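Local coordinates for luciferase-like monooxygenase (PDB 4US5), which probably acts as a monooxygenase of the bacterial luciferase-like family, using molecular oxygen to oxidise a substrate, at residues 204-209 with 219-224. Numbering follows the deposited sequence.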
# COMPACT_ATOMS: atom_id res chain seq x y z
N ASP B 204 -21.34 -3.83 26.33
CA ASP B 204 -21.44 -3.51 27.79
C ASP B 204 -20.07 -3.65 28.46
O ASP B 204 -19.65 -2.76 29.19
CB ASP B 204 -22.44 -4.45 28.48
CG ASP B 204 -23.89 -4.05 28.22
OD1 ASP B 204 -24.12 -2.95 27.70
OD2 ASP B 204 -24.80 -4.86 28.54
N THR B 205 -19.40 -4.76 28.19
CA THR B 205 -18.08 -5.07 28.75
C THR B 205 -17.03 -4.05 28.37
O THR B 205 -16.25 -3.58 29.23
CB THR B 205 -17.62 -6.47 28.32
OG1 THR B 205 -18.52 -7.43 28.87
CG2 THR B 205 -16.22 -6.78 28.81
N TYR B 206 -17.02 -3.66 27.10
CA TYR B 206 -16.11 -2.63 26.63
C TYR B 206 -16.24 -1.34 27.45
O TYR B 206 -15.23 -0.78 27.91
CB TYR B 206 -16.37 -2.30 25.14
CG TYR B 206 -15.58 -1.14 24.63
CD1 TYR B 206 -14.18 -1.18 24.63
CD2 TYR B 206 -16.19 -0.04 24.09
CE1 TYR B 206 -13.44 -0.11 24.15
CE2 TYR B 206 -15.45 1.03 23.61
CZ TYR B 206 -14.08 0.99 23.63
OH TYR B 206 -13.36 2.06 23.14
N ARG B 207 -17.46 -0.88 27.61
CA ARG B 207 -17.74 0.34 28.33
C ARG B 207 -17.44 0.20 29.82
O ARG B 207 -16.82 1.09 30.39
CB ARG B 207 -19.18 0.79 28.12
CG ARG B 207 -19.38 1.40 26.73
CD ARG B 207 -20.80 1.78 26.47
NE ARG B 207 -21.64 0.59 26.42
CZ ARG B 207 -22.95 0.61 26.42
NH1 ARG B 207 -23.60 1.77 26.44
NH2 ARG B 207 -23.62 -0.54 26.38
N ALA B 208 -17.88 -0.89 30.42
CA ALA B 208 -17.70 -1.10 31.89
C ALA B 208 -16.21 -1.23 32.29
O ALA B 208 -15.78 -0.60 33.26
CB ALA B 208 -18.45 -2.32 32.32
N ALA B 209 -15.45 -2.01 31.54
CA ALA B 209 -14.05 -2.27 31.82
C ALA B 209 -13.07 -1.20 31.29
O ALA B 209 -11.86 -1.29 31.51
CB ALA B 209 -13.66 -3.64 31.29
N PRO B 219 -14.70 5.66 26.37
CA PRO B 219 -14.96 4.62 25.37
C PRO B 219 -15.38 5.22 24.04
O PRO B 219 -16.07 6.23 24.01
CB PRO B 219 -16.11 3.81 25.99
CG PRO B 219 -16.06 4.11 27.46
CD PRO B 219 -15.55 5.51 27.57
N ARG B 220 -14.93 4.62 22.94
CA ARG B 220 -15.31 5.06 21.62
C ARG B 220 -15.80 3.84 20.83
O ARG B 220 -15.04 3.22 20.12
CB ARG B 220 -14.12 5.71 20.92
CG ARG B 220 -13.58 6.95 21.64
CD ARG B 220 -14.33 8.23 21.27
NE ARG B 220 -14.72 8.26 19.87
CZ ARG B 220 -13.88 8.48 18.85
NH1 ARG B 220 -12.59 8.68 19.08
NH2 ARG B 220 -14.34 8.49 17.60
N PRO B 221 -17.07 3.45 21.02
CA PRO B 221 -17.60 2.26 20.40
C PRO B 221 -18.24 2.50 19.03
O PRO B 221 -19.05 3.43 18.86
CB PRO B 221 -18.65 1.76 21.43
CG PRO B 221 -18.78 2.83 22.47
CD PRO B 221 -18.04 4.03 21.98
N ILE B 222 -17.92 1.62 18.09
CA ILE B 222 -18.60 1.53 16.80
C ILE B 222 -19.24 0.15 16.73
O ILE B 222 -18.64 -0.85 17.15
CB ILE B 222 -17.56 1.67 15.64
CG1 ILE B 222 -17.14 3.13 15.53
CG2 ILE B 222 -18.13 1.16 14.33
CD1 ILE B 222 -16.15 3.40 14.41
N LEU B 223 -20.43 0.07 16.16
CA LEU B 223 -21.06 -1.19 15.87
C LEU B 223 -21.05 -1.46 14.36
O LEU B 223 -21.61 -0.67 13.60
CB LEU B 223 -22.50 -1.15 16.36
CG LEU B 223 -23.26 -2.45 16.48
CD1 LEU B 223 -22.59 -3.38 17.47
CD2 LEU B 223 -24.69 -2.15 16.90
N SER B 224 -20.36 -2.52 13.93
CA SER B 224 -20.37 -2.92 12.54
C SER B 224 -21.52 -3.84 12.26
O SER B 224 -21.69 -4.87 12.95
CB SER B 224 -19.05 -3.54 12.12
OG SER B 224 -18.03 -2.59 12.32
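The phenol oxygen of Tyr206 is held by two bonds: Arg220 N, near the ring plane at its edge, donates to OH at 3.0 Å in a nearly straight bond (170°), and OH is also hydrogen-bonded to Leu186 O. Since a carbonyl can only accept, the hydroxyl proton is probably directed to Leu186, leaving the oxygen to receive the amide N-H. Tyr206 reaches this amide because its CG stands anti to the backbone N (chi1 173°), carrying the ring off the helix toward the incoming chain. The prolines either side of Arg220 both pack near CE2 of the ring. Pro219 CB approaches CE2 obliquely at 3.7 Å, whereas Pro221 has its CB 3.9 Å from CE2 and its CG at the edge, in the ring plane. Next to them, the aliphatic part of Arg207 crosses Pro219 at about a right angle, CG to CB 4.1 Å. Its chain then bends at chi3 (-66°), and NH2 forms a salt bridge with Asp204 OD1 at 2.8 Å. The Arg220 side chain starts away from the helix; its NE forms a salt bridge with Glu308 OE1 and its NH1 one with the sulfonate of a bound EPE, probably from the crystallisation liquor. The contact closes a right-handed beta-alpha-beta unit of the TIM-barrel fold, packing helix 199-209 against the chain leading into strand 221-229, which pairs in parallel with strand 188-191; helix 175-184 borders Tyr206 through Ala181.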